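Long-range contact in extracellular solute-binding protein, family 1 (Bifidobacterium longum subsp. infantis ATCC 15697, PDB 3OMB), which probably binds an extracellular solute, likely a carbohydrate, for uptake by an ABC transporter, and carries a magnesium ion: residues M167-A172 with I325-P330. Sequence-based numbering, arbitrary orientation.
Sequences MLINKA and IAMPVP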
# COMPACT_ATOMS: atom_id res chain seq x y z
N MSE A 167 12.98 -1.25 -6.89
CA MSE A 167 13.87 -0.35 -7.58
C MSE A 167 14.18 -0.97 -8.93
O MSE A 167 14.69 -2.09 -9.01
CB MSE A 167 15.15 -0.19 -6.76
CG MSE A 167 16.17 0.72 -7.40
SE MSE A 167 17.64 1.00 -6.19
CE MSE A 167 18.48 2.51 -7.07
N LEU A 168 13.87 -0.26 -10.00
CA LEU A 168 13.95 -0.80 -11.35
C LEU A 168 15.09 -0.15 -12.12
O LEU A 168 15.33 1.05 -11.98
CB LEU A 168 12.65 -0.52 -12.09
CG LEU A 168 11.38 -0.96 -11.36
CD1 LEU A 168 10.13 -0.46 -12.10
CD2 LEU A 168 11.38 -2.53 -11.15
N ILE A 169 15.77 -0.93 -12.94
CA ILE A 169 16.89 -0.37 -13.71
C ILE A 169 16.89 -0.87 -15.14
O ILE A 169 16.47 -2.03 -15.40
CB ILE A 169 18.26 -0.63 -13.03
CG1 ILE A 169 19.38 0.07 -13.82
CG2 ILE A 169 18.54 -2.15 -12.89
CD1 ILE A 169 20.64 0.30 -13.02
N ASN A 170 17.30 -0.01 -16.07
CA ASN A 170 17.40 -0.40 -17.45
C ASN A 170 18.64 -1.27 -17.65
O ASN A 170 19.74 -0.77 -17.81
CB ASN A 170 17.41 0.80 -18.41
CG ASN A 170 17.19 0.40 -19.87
OD1 ASN A 170 17.74 -0.59 -20.34
ND2 ASN A 170 16.39 1.16 -20.59
N LYS A 171 18.40 -2.58 -17.63
CA LYS A 171 19.40 -3.63 -17.83
C LYS A 171 19.99 -3.65 -19.26
O LYS A 171 21.17 -3.91 -19.44
CB LYS A 171 18.72 -4.96 -17.47
CG LYS A 171 19.52 -6.24 -17.64
CD LYS A 171 20.77 -6.30 -16.80
CE LYS A 171 21.41 -7.70 -16.97
NZ LYS A 171 22.66 -7.75 -16.23
N ALA A 172 19.20 -3.33 -20.28
CA ALA A 172 19.75 -3.20 -21.64
C ALA A 172 20.78 -2.10 -21.72
O ALA A 172 21.78 -2.24 -22.42
CB ALA A 172 18.64 -2.97 -22.70
N ILE A 325 14.81 -4.53 -15.32
CA ILE A 325 14.72 -5.54 -14.25
C ILE A 325 14.61 -4.85 -12.90
O ILE A 325 14.94 -3.66 -12.78
CB ILE A 325 15.95 -6.51 -14.21
CG1 ILE A 325 17.25 -5.76 -13.83
CG2 ILE A 325 16.08 -7.33 -15.53
CD1 ILE A 325 18.51 -6.70 -13.70
N ALA A 326 14.17 -5.58 -11.88
CA ALA A 326 14.31 -5.09 -10.51
C ALA A 326 15.73 -5.39 -10.03
O ALA A 326 16.28 -6.42 -10.38
CB ALA A 326 13.26 -5.73 -9.59
N MSE A 327 16.32 -4.50 -9.23
CA MSE A 327 17.66 -4.70 -8.66
C MSE A 327 17.61 -4.58 -7.13
O MSE A 327 16.80 -3.82 -6.60
CB MSE A 327 18.65 -3.65 -9.18
CG MSE A 327 18.19 -2.21 -8.93
SE MSE A 327 19.48 -0.87 -9.50
CE MSE A 327 20.79 -1.08 -8.09
N PRO A 328 18.47 -5.32 -6.41
CA PRO A 328 18.59 -5.12 -4.99
C PRO A 328 19.07 -3.70 -4.72
O PRO A 328 19.82 -3.14 -5.54
CB PRO A 328 19.68 -6.12 -4.58
CG PRO A 328 19.71 -7.15 -5.71
CD PRO A 328 19.36 -6.40 -6.92
N VAL A 329 18.66 -3.11 -3.60
CA VAL A 329 19.11 -1.74 -3.34
C VAL A 329 20.65 -1.67 -3.05
O VAL A 329 21.16 -2.53 -2.35
CB VAL A 329 18.30 -1.07 -2.21
CG1 VAL A 329 18.75 -1.53 -0.83
CG2 VAL A 329 18.37 0.45 -2.35
N PRO A 330 21.37 -0.68 -3.63
CA PRO A 330 22.81 -0.48 -3.31
C PRO A 330 22.99 -0.13 -1.83
O PRO A 330 22.10 0.52 -1.22
CB PRO A 330 23.20 0.74 -4.16
CG PRO A 330 22.15 0.84 -5.23
CD PRO A 330 20.89 0.27 -4.66
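Ile169 and Ile325 form an antiparallel hydrogen-bonded pair, with Ile169 N 2.9 Å from Ile325 O and Ile325 N 3.0 Å from Ile169 O. A third bond, from Met327 N to Met167 O (2.9 Å, 166° at the hydrogen), continues the pairing past the non-hydrogen-bonded pair Leu168–Ala326. On the sheet face of the two isoleucines, Ile325 CG1 packs 3.9 Å from Ile169 CG2, which also lies 3.7 Å from Met327 SE. Met327 reaches it because CG stands between its backbone N and carbonyl carbon (chi1 56°) and the chain bends at chi3 (-74°). Met167, a selenomethionine too, is extended instead and meets Pro330 tip to tip, SE 3.7 Å from CD; Val329 CG2 also touches Met167 SE, the side chains crossing at about a right angle. The arrangement illustrates how an outermost strand, here 324-326, joins a mixed four-stranded sheet: backbone bonds set the register and side chains pack along it, consistent with the type 2 periplasmic-binding-protein fold of its family. Strand 166-170 pairs on its other side with 305-310. Lys171, starting the next helix, crosses Ile325 obliquely, its aliphatic CD 3.9 Å from CD1. Were Ile325 an alanine, the Lys171 methylenes would probably lose this apolar neighbour, and Ile169 CG2 the packing of CG1. Further out, Asn170 caps that helix through OD1 to Trp173 N, while its ND2 bonds Gln323. Tyr448, on helix 436-452, takes the Met167 N-H through its hydroxyl.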